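ApaG protein (Pseudomonas aeruginosa, PDB 3NRF) is of unknown function but is probably exported and forms an all-beta domain of the DUF4354 family that assembles with other copies of itself. Local coordinates at residues G14-V19 against R27-K32; S48-Q53 against V99-R104; D63-E68 against G82-A87. All coordinates share one frame; numbering follows the deposited sequence. Where two conformers were deposited one is given.

Interaction 1. Residues G14-V19 against R27-K32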
loop_
_atom_site.group_PDB
_atom_site.type_symbol
_atom_site.label_atom_id
_atom_site.label_comp_id
_atom_site.label_asym_id
_atom_site.label_seq_id
_atom_site.Cartn_x
_atom_site.Cartn_y
_atom_site.Cartn_z
ATOM N N GLY B 14 0.472 7.614 -6.230
ATOM C CA GLY B 14 -0.707 7.836 -5.415
ATOM C C GLY B 14 -1.618 6.626 -5.328
ATOM O O GLY B 14 -1.187 5.467 -5.344
ATOM N N ASP B 15 -2.942 6.901 -5.322
ATOM C CA ASP B 15 -3.922 5.860 -5.115
ATOM C C ASP B 15 -4.168 4.926 -6.347
ATOM O O ASP B 15 -4.004 5.323 -7.509
ATOM C CB ASP B 15 -5.294 6.483 -4.772
ATOM C CG ASP B 15 -5.332 7.201 -3.436
ATOM O OD1 ASP B 15 -4.429 7.002 -2.600
ATOM O OD2 ASP B 15 -6.320 7.954 -3.243
ATOM N N LYS B 16 -4.586 3.698 -6.023
ATOM C CA LYS B 16 -4.923 2.630 -6.972
ATOM C C LYS B 16 -6.437 2.404 -7.004
ATOM O O LYS B 16 -7.080 2.160 -5.940
ATOM C CB LYS B 16 -4.258 1.317 -6.574
ATOM C CG LYS B 16 -2.733 1.359 -6.582
ATOM C CD LYS B 16 -2.098 0.030 -6.158
ATOM C CE LYS B 16 -0.630 0.217 -5.676
ATOM N NZ LYS B 16 0.249 0.993 -6.627
ATOM N N GLY B 17 -6.985 2.375 -8.226
ATOM C CA GLY B 17 -8.402 2.264 -8.391
ATOM C C GLY B 17 -8.789 1.452 -9.598
ATOM O O GLY B 17 -7.988 0.775 -10.230
ATOM N N SER B 18 -10.078 1.523 -9.862
ATOM C CA SER B 18 -10.620 0.848 -11.020
ATOM C C SER B 18 -11.853 1.559 -11.531
ATOM O O SER B 18 -12.554 2.264 -10.786
ATOM C CB SER B 18 -10.931 -0.639 -10.741
ATOM O OG SER B 18 -11.975 -0.799 -9.797
ATOM N N VAL B 19 -12.169 1.330 -12.819
ATOM C CA VAL B 19 -13.360 1.840 -13.442
ATOM C C VAL B 19 -13.948 0.729 -14.311
ATOM O O VAL B 19 -13.222 0.085 -15.039
ATOM C CB VAL B 19 -13.058 3.068 -14.406
ATOM C CG1 VAL B 19 -14.326 3.608 -15.107
ATOM C CG2 VAL B 19 -12.288 4.202 -13.619
ATOM N N ARG B 27 -7.979 -0.732 -14.659
ATOM C CA ARG B 27 -7.337 -0.387 -13.392
ATOM C C ARG B 27 -6.656 0.952 -13.564
ATOM O O ARG B 27 -6.212 1.286 -14.698
ATOM C CB ARG B 27 -6.316 -1.439 -12.992
ATOM C CG ARG B 27 -6.896 -2.678 -12.386
ATOM C CD ARG B 27 -7.695 -3.554 -13.363
ATOM N NE ARG B 27 -8.084 -4.807 -12.714
ATOM C CZ ARG B 27 -8.742 -5.797 -13.318
ATOM N NH1 ARG B 27 -9.067 -5.661 -14.602
ATOM N NH2 ARG B 27 -9.053 -6.879 -12.634
ATOM N N THR B 28 -6.624 1.750 -12.496
ATOM C CA THR B 28 -6.033 3.081 -12.549
ATOM C C THR B 28 -4.933 3.249 -11.520
ATOM O O THR B 28 -4.989 2.653 -10.444
ATOM C CB THR B 28 -7.060 4.192 -12.320
ATOM O OG1 THR B 28 -7.665 4.013 -11.027
ATOM C CG2 THR B 28 -8.143 4.162 -13.420
ATOM N N GLN B 29 -3.898 3.998 -11.895
ATOM C CA GLN B 29 -2.807 4.355 -10.978
ATOM C C GLN B 29 -2.609 5.868 -11.064
ATOM O O GLN B 29 -2.281 6.403 -12.122
ATOM C CB GLN B 29 -1.492 3.654 -11.343
ATOM C CG GLN B 29 -0.314 4.100 -10.470
ATOM C CD GLN B 29 -0.476 3.710 -9.017
ATOM O OE1 GLN B 29 -0.537 2.525 -8.680
ATOM N NE2 GLN B 29 -0.545 4.733 -8.149
ATOM N N ALA B 30 -2.776 6.569 -9.937
ATOM C CA ALA B 30 -2.595 7.991 -9.885
ATOM C C ALA B 30 -1.187 8.335 -9.483
ATOM O O ALA B 30 -0.545 7.559 -8.797
ATOM C CB ALA B 30 -3.584 8.636 -8.875
ATOM N N PHE B 31 -0.741 9.494 -9.955
ATOM C CA PHE B 31 0.506 10.076 -9.576
ATOM C C PHE B 31 0.325 11.567 -9.348
ATOM O O PHE B 31 -0.471 12.225 -10.044
ATOM C CB PHE B 31 1.555 9.976 -10.693
ATOM C CG PHE B 31 1.995 8.570 -11.026
ATOM C CD1 PHE B 31 1.208 7.770 -11.854
ATOM C CD2 PHE B 31 3.181 8.086 -10.584
ATOM C CE1 PHE B 31 1.625 6.508 -12.203
ATOM C CE2 PHE B 31 3.587 6.786 -10.921
ATOM C CZ PHE B 31 2.808 6.027 -11.725
ATOM N N LYS B 32 1.101 12.116 -8.417
ATOM C CA LYS B 32 1.264 13.573 -8.373
ATOM C C LYS B 32 2.541 13.849 -9.165
ATOM O O LYS B 32 3.555 13.170 -8.931
ATOM C CB LYS B 32 1.419 14.042 -6.944
ATOM C CG LYS B 32 1.596 15.555 -6.797
ATOM C CD LYS B 32 0.322 16.301 -6.910
ATOM C CE LYS B 32 -0.552 16.120 -5.636
ATOM N NZ LYS B 32 -1.902 16.704 -5.887
HETATM O O HOH W 1 -6.126 5.713 -9.342
#
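G17 and T28 form a closely packed, hydrogen-bonded rung of the long N-terminal beta hairpin, in which antiparallel strands 7-21 and 24-37 lie side by side. Two straight backbone bonds join them: T28 N gives to G17 O over 2.8 Å, and G17 N gives to T28 O. With chi1 at 60°, T28 OG1 is set between its own backbone N and carbonyl carbon and lies over the partner strand, 3.2 Å from G17 CA; G17 has no side chain there to obstruct it. The other face of the ladder carries K16 and Q29. In one of its two conformers K16 NZ donates to Q29 OE1 over 2.7 Å. Q29 NE2 is shared between two backbone oxygens in the plane of its amide: it reaches A30 O on a lone pair and meets G14 O from above. These two NE2 bonds fix which way round the amide sits, and Y94 touches K16 and Q29. Toward solvent the contact loosens. D15, exposed, points its CB away from segment 27-32, and a water bridges D15 O to T28 OG1, 2.8 Å from each. Where F10 of a neighbouring subunit packs on V19, V19 CG2 meets T28 CG2 at 4.1 Å.

Interaction 2. Residues S48-Q53 against V99-R104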
loop_
_atom_site.group_PDB
_atom_site.type_symbol
_atom_site.label_atom_id
_atom_site.label_comp_id
_atom_site.label_asym_id
_atom_site.label_seq_id
_atom_site.Cartn_x
_atom_site.Cartn_y
_atom_site.Cartn_z
ATOM N N SER B 48 3.647 17.406 -26.821
ATOM C CA SER B 48 4.096 16.443 -25.814
ATOM C C SER B 48 2.951 15.960 -24.898
ATOM O O SER B 48 1.906 16.600 -24.762
ATOM C CB SER B 48 5.143 17.080 -24.910
ATOM O OG SER B 48 6.272 17.537 -25.640
ATOM N N CYS B 49 3.168 14.820 -24.256
ATOM C CA CYS B 49 2.196 14.260 -23.308
ATOM C C CYS B 49 2.945 13.476 -22.253
ATOM O O CYS B 49 4.085 13.055 -22.491
ATOM C CB CYS B 49 1.202 13.295 -23.985
ATOM S SG CYS B 49 2.001 12.021 -25.071
ATOM N N LEU B 50 2.305 13.333 -21.094
ATOM C CA LEU B 50 2.814 12.498 -20.025
ATOM C C LEU B 50 2.469 11.029 -20.289
ATOM O O LEU B 50 1.329 10.664 -20.676
ATOM C CB LEU B 50 2.235 12.923 -18.662
ATOM C CG LEU B 50 2.737 14.263 -18.162
ATOM C CD1 LEU B 50 1.892 14.703 -16.920
ATOM C CD2 LEU B 50 4.209 14.260 -17.853
ATOM N N VAL B 51 3.487 10.209 -20.098
ATOM C CA VAL B 51 3.316 8.766 -20.186
ATOM C C VAL B 51 3.915 8.057 -18.998
ATOM O O VAL B 51 4.944 8.447 -18.487
ATOM C CB VAL B 51 3.890 8.190 -21.485
ATOM C CG1 VAL B 51 3.088 8.695 -22.636
ATOM C CG2 VAL B 51 5.354 8.530 -21.634
ATOM N N ALA B 52 3.222 7.031 -18.544
ATOM C CA ALA B 52 3.715 6.180 -17.469
ATOM C C ALA B 52 4.268 4.937 -18.129
ATOM O O ALA B 52 3.693 4.441 -19.108
ATOM C CB ALA B 52 2.607 5.852 -16.446
ATOM N N GLN B 53 5.317 4.359 -17.556
ATOM C CA GLN B 53 6.001 3.256 -18.174
ATOM C C GLN B 53 6.500 2.266 -17.119
ATOM O O GLN B 53 6.894 2.681 -16.011
ATOM C CB GLN B 53 7.181 3.837 -18.948
ATOM C CG GLN B 53 7.808 2.895 -19.936
ATOM C CD GLN B 53 8.948 3.540 -20.710
ATOM O OE1 GLN B 53 9.725 4.326 -20.169
ATOM N NE2 GLN B 53 9.023 3.223 -21.988
ATOM N N VAL B 99 7.282 8.160 -14.824
ATOM C CA VAL B 99 6.476 9.119 -15.566
ATOM C C VAL B 99 7.480 9.969 -16.352
ATOM O O VAL B 99 8.467 10.528 -15.828
ATOM C CB VAL B 99 5.550 9.977 -14.694
ATOM C CG1 VAL B 99 4.750 10.904 -15.550
ATOM C CG2 VAL B 99 4.621 9.041 -13.911
ATOM N N ARG B 100 7.233 10.071 -17.640
ATOM C CA ARG B 100 8.101 10.841 -18.506
ATOM C C ARG B 100 7.303 11.558 -19.589
ATOM O O ARG B 100 6.077 11.363 -19.744
ATOM C CB ARG B 100 9.238 9.958 -19.093
ATOM C CG ARG B 100 8.851 8.644 -19.775
ATOM C CD ARG B 100 10.117 7.905 -20.312
ATOM N NE ARG B 100 10.770 8.658 -21.373
ATOM C CZ ARG B 100 11.990 8.430 -21.880
ATOM N NH1 ARG B 100 12.779 7.454 -21.412
ATOM N NH2 ARG B 100 12.428 9.216 -22.857
ATOM N N LEU B 101 7.999 12.410 -20.316
ATOM C CA LEU B 101 7.387 13.121 -21.425
ATOM C C LEU B 101 7.664 12.325 -22.722
ATOM O O LEU B 101 8.676 11.621 -22.835
ATOM C CB LEU B 101 7.934 14.513 -21.527
ATOM C CG LEU B 101 7.412 15.538 -20.521
ATOM C CD1 LEU B 101 8.281 16.780 -20.640
ATOM C CD2 LEU B 101 5.935 15.912 -20.761
ATOM N N SER B 102 6.715 12.417 -23.660
ATOM C CA SER B 102 6.800 11.748 -24.955
ATOM C C SER B 102 6.142 12.667 -25.972
ATOM O O SER B 102 5.293 13.503 -25.627
ATOM C CB SER B 102 6.019 10.441 -24.953
ATOM O OG SER B 102 6.053 9.846 -26.261
ATOM N N ASP B 103 6.504 12.479 -27.228
ATOM C CA ASP B 103 5.819 13.151 -28.311
ATOM C C ASP B 103 4.926 12.155 -29.077
ATOM O O ASP B 103 4.395 12.483 -30.148
ATOM C CB ASP B 103 6.787 13.872 -29.247
ATOM C CG ASP B 103 7.667 12.922 -30.073
ATOM O OD1 ASP B 103 7.706 11.710 -29.728
ATOM O OD2 ASP B 103 8.276 13.415 -31.036
ATOM N N ARG B 104 4.707 10.968 -28.536
ATOM C CA ARG B 104 3.870 9.924 -29.177
ATOM C C ARG B 104 2.562 9.902 -28.417
ATOM O O ARG B 104 2.404 9.157 -27.469
ATOM C CB ARG B 104 4.579 8.589 -29.133
ATOM C CG ARG B 104 5.925 8.631 -29.896
ATOM C CD ARG B 104 6.608 7.254 -30.068
ATOM N NE ARG B 104 5.900 6.427 -31.060
ATOM C CZ ARG B 104 5.999 6.614 -32.374
ATOM N NH1 ARG B 104 6.785 7.557 -32.846
ATOM N NH2 ARG B 104 5.321 5.838 -33.227
HETATM O O HOH W 2 12.323 5.163 -20.721
#
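The Q53 amide and the R100 guanidinium stand almost perpendicular, their planes 85° apart, and they do not stack. Q53 OE1 instead comes beside the aliphatic part of the arginine, 3.6 Å from R100 CD, while a water donates to this same oxygen. A link from that water to R100 NH1 is doubtful, being very short and weak, and both residues have alternate conformers. R100 NH2 forms a salt bridge to D23 of a neighbouring subunit. The flat peptide groups carry the regular part. V51 N gives to R100 O and R100 N gives to V51 O, each over 2.9 Å and close to straight; two residues along, past the non-hydrogen-bonded pair L50-L101, C49 and S102 exchange a second pair of bonds. On one face V51 CG2, in one of two conformers, lies 3.9 Å from S102 CB, and C49 SG sits 3.8 Å from R104 O. S102 OG accepts from R104 N, an ST turn just where the strand ends. On the other face L50 CD2 meets L101 CD2 at 3.8 Å and V99 CG1 at 4.1 Å. V99 CG1 reaches over because it is anti to its own backbone N (chi1 -179°), and the three side chains join V9, L35 and F31 in the apolar interior. Strand 98-102 is the outermost one on its side of the sheet within the chain, antiparallel to 49-53, and its tail is tied back by the C49-C105 disulfide, in an all-beta fold consistent with the immunoglobulin-like sandwiches of the MPT63 clan.

Interaction 3. Residues D63-E68 against G82-A87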
loop_
_atom_site.group_PDB
_atom_site.type_symbol
_atom_site.label_atom_id
_atom_site.label_comp_id
_atom_site.label_asym_id
_atom_site.label_seq_id
_atom_site.Cartn_x
_atom_site.Cartn_y
_atom_site.Cartn_z
ATOM N N ASP B 63 -5.513 8.575 -18.531
ATOM C CA ASP B 63 -6.967 8.616 -18.475
ATOM C C ASP B 63 -7.519 10.004 -18.160
ATOM O O ASP B 63 -8.451 10.477 -18.859
ATOM C CB ASP B 63 -7.487 7.572 -17.485
ATOM C CG ASP B 63 -9.005 7.401 -17.587
ATOM O OD1 ASP B 63 -9.497 6.944 -18.641
ATOM O OD2 ASP B 63 -9.704 7.694 -16.608
ATOM N N THR B 64 -6.993 10.675 -17.119
ATOM C CA THR B 64 -7.382 12.046 -16.786
ATOM C C THR B 64 -6.140 12.772 -16.251
ATOM O O THR B 64 -5.174 12.118 -15.774
ATOM C CB THR B 64 -8.521 12.147 -15.749
ATOM O OG1 THR B 64 -8.132 11.477 -14.565
ATOM C CG2 THR B 64 -9.837 11.509 -16.284
ATOM N N VAL B 65 -6.186 14.094 -16.316
ATOM C CA VAL B 65 -5.080 14.908 -15.855
ATOM C C VAL B 65 -5.565 16.294 -15.419
ATOM O O VAL B 65 -6.500 16.883 -16.016
ATOM C CB VAL B 65 -4.006 15.037 -16.991
ATOM C CG1 VAL B 65 -4.546 15.888 -18.150
ATOM C CG2 VAL B 65 -2.715 15.622 -16.463
ATOM N N ASP B 66 -4.953 16.820 -14.370
ATOM C CA ASP B 66 -5.305 18.149 -13.921
ATOM C C ASP B 66 -4.943 19.171 -14.975
ATOM O O ASP B 66 -3.921 19.072 -15.634
ATOM C CB ASP B 66 -4.613 18.543 -12.596
ATOM C CG ASP B 66 -5.222 17.872 -11.372
ATOM O OD1 ASP B 66 -6.355 17.390 -11.415
ATOM O OD2 ASP B 66 -4.542 17.865 -10.329
ATOM N N GLU B 67 -5.751 20.223 -15.055
ATOM C CA GLU B 67 -5.517 21.316 -16.005
ATOM C C GLU B 67 -4.116 21.955 -15.917
ATOM O O GLU B 67 -3.517 22.300 -16.955
ATOM C CB GLU B 67 -6.585 22.399 -15.815
ATOM C CG GLU B 67 -6.547 23.490 -16.871
ATOM C CD GLU B 67 -7.576 24.573 -16.624
ATOM O OE1 GLU B 67 -8.584 24.312 -15.922
ATOM O OE2 GLU B 67 -7.363 25.692 -17.138
ATOM N N GLU B 68 -3.598 22.102 -14.698
ATOM C CA GLU B 68 -2.283 22.689 -14.480
ATOM C C GLU B 68 -1.163 21.999 -15.260
ATOM O O GLU B 68 -0.192 22.656 -15.666
ATOM C CB GLU B 68 -1.927 22.692 -12.986
ATOM C CG GLU B 68 -2.702 23.676 -12.162
ATOM C CD GLU B 68 -4.112 23.235 -11.810
ATOM O OE1 GLU B 68 -4.576 22.118 -12.187
ATOM O OE2 GLU B 68 -4.774 24.056 -11.148
ATOM N N GLY B 82 0.437 18.869 -10.588
ATOM C CA GLY B 82 -0.931 18.365 -10.488
ATOM C C GLY B 82 -0.968 16.849 -10.495
ATOM O O GLY B 82 0.060 16.192 -10.515
ATOM N N ASP B 83 -2.159 16.292 -10.483
ATOM C CA ASP B 83 -2.355 14.841 -10.556
ATOM C C ASP B 83 -2.598 14.347 -11.963
ATOM O O ASP B 83 -3.134 15.066 -12.809
ATOM C CB ASP B 83 -3.521 14.443 -9.686
ATOM C CG ASP B 83 -3.268 14.827 -8.233
ATOM O OD1 ASP B 83 -2.284 14.321 -7.662
ATOM O OD2 ASP B 83 -4.016 15.656 -7.685
ATOM N N ALA B 84 -2.156 13.122 -12.209
ATOM C CA ALA B 84 -2.304 12.468 -13.506
ATOM C C ALA B 84 -2.671 11.026 -13.229
ATOM O O ALA B 84 -2.078 10.391 -12.317
ATOM C CB ALA B 84 -0.996 12.542 -14.289
ATOM N N ILE B 85 -3.659 10.488 -13.928
ATOM C CA ILE B 85 -4.091 9.117 -13.677
ATOM C C ILE B 85 -3.957 8.282 -14.946
ATOM O O ILE B 85 -4.513 8.671 -15.989
ATOM C CB ILE B 85 -5.570 9.037 -13.167
ATOM C CG1 ILE B 85 -5.749 9.823 -11.886
ATOM C CG2 ILE B 85 -5.953 7.622 -12.911
ATOM C CD1 ILE B 85 -7.210 9.788 -11.358
ATOM N N PHE B 86 -3.237 7.178 -14.853
ATOM C CA PHE B 86 -2.978 6.268 -15.943
ATOM C C PHE B 86 -3.746 4.990 -15.778
ATOM O O PHE B 86 -4.137 4.619 -14.660
ATOM C CB PHE B 86 -1.468 5.996 -16.113
ATOM C CG PHE B 86 -0.638 7.252 -16.303
ATOM C CD1 PHE B 86 -0.183 7.959 -15.199
ATOM C CD2 PHE B 86 -0.352 7.762 -17.584
ATOM C CE1 PHE B 86 0.555 9.111 -15.337
ATOM C CE2 PHE B 86 0.393 8.934 -17.714
ATOM C CZ PHE B 86 0.852 9.594 -16.584
ATOM N N ALA B 87 -3.898 4.255 -16.870
ATOM C CA ALA B 87 -4.746 3.050 -16.880
ATOM C C ALA B 87 -4.202 1.884 -17.686
ATOM O O ALA B 87 -3.389 2.036 -18.603
ATOM C CB ALA B 87 -6.142 3.423 -17.472
#
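D66 and D83 grip each other through both backbone and side chain. D66 N donates to D83 O over 3.0 Å, and D83 N returns a nearly straight bond of 2.9 Å to D66 OD2, which it meets from well above the carboxylate plane. The D66 side chain folds back beside its own backbone N (chi1 -75°), and this brings OD2 over G82 CA and onto the D83 amide. The two acids lie alongside one another with carboxylate planes 70° apart, D66 OD2 only 3.5 Å from D83 OD2. Such close like charges would be costly alone; the salt bridge from D83 OD2 to K32 probably offsets them. At the other end of the contact I85 O takes two donors, D63 N at 2.7 Å and, weakly, T64 N at 3.4 Å. D63 and T64 thus face a single residue, which makes a classic beta bulge in strand 59-65 where it runs antiparallel to strand 79-88. The regular pairing resumes directly after it, with I85 N giving to T64 O over 2.9 Å. On the face of T64 and I85 the side chains point the same way, and T64 OG1 rests 3.7 Å from I85 CD1. The opposite face has V65 CG2 against the A84 methyl, with T70 packed on V65 and L62 on A84. Further out, D63 OD1 is held by a salt bridge to R61, and F26 touches both D63 and A87. Strand 24-37 flanks strand 79-88 on the side away from 59-65: A84 and F86 make backbone bonds to F31 and Q29, while T28 and A30 pack against I85.

How the interactions relate
All three contacts reach one antiparallel sheet, and all are partly buried. Interaction 1 lies farthest out, its centre about 12 Å from that of the chain, against about 6 and 7 Å for interactions 2 and 3. Interactions 1 and 3 are about 10 Å apart between centres because strands 24-37 and 79-88 are neighbours. Buried V99 of interaction 2 meets the F31 ring of interaction 1, and F86 of interaction 3 reaches the backbone around V51, so two phenylalanines join the contacts through the apolar interior. Leucine and valine packing marks the inner face of interaction 2, backbone ladder bonds and the Q29 amide interaction 1, and paired aspartates interaction 3. Interactions 1 and 2 also border other subunits; interaction 3 touches no other chain of the assembly.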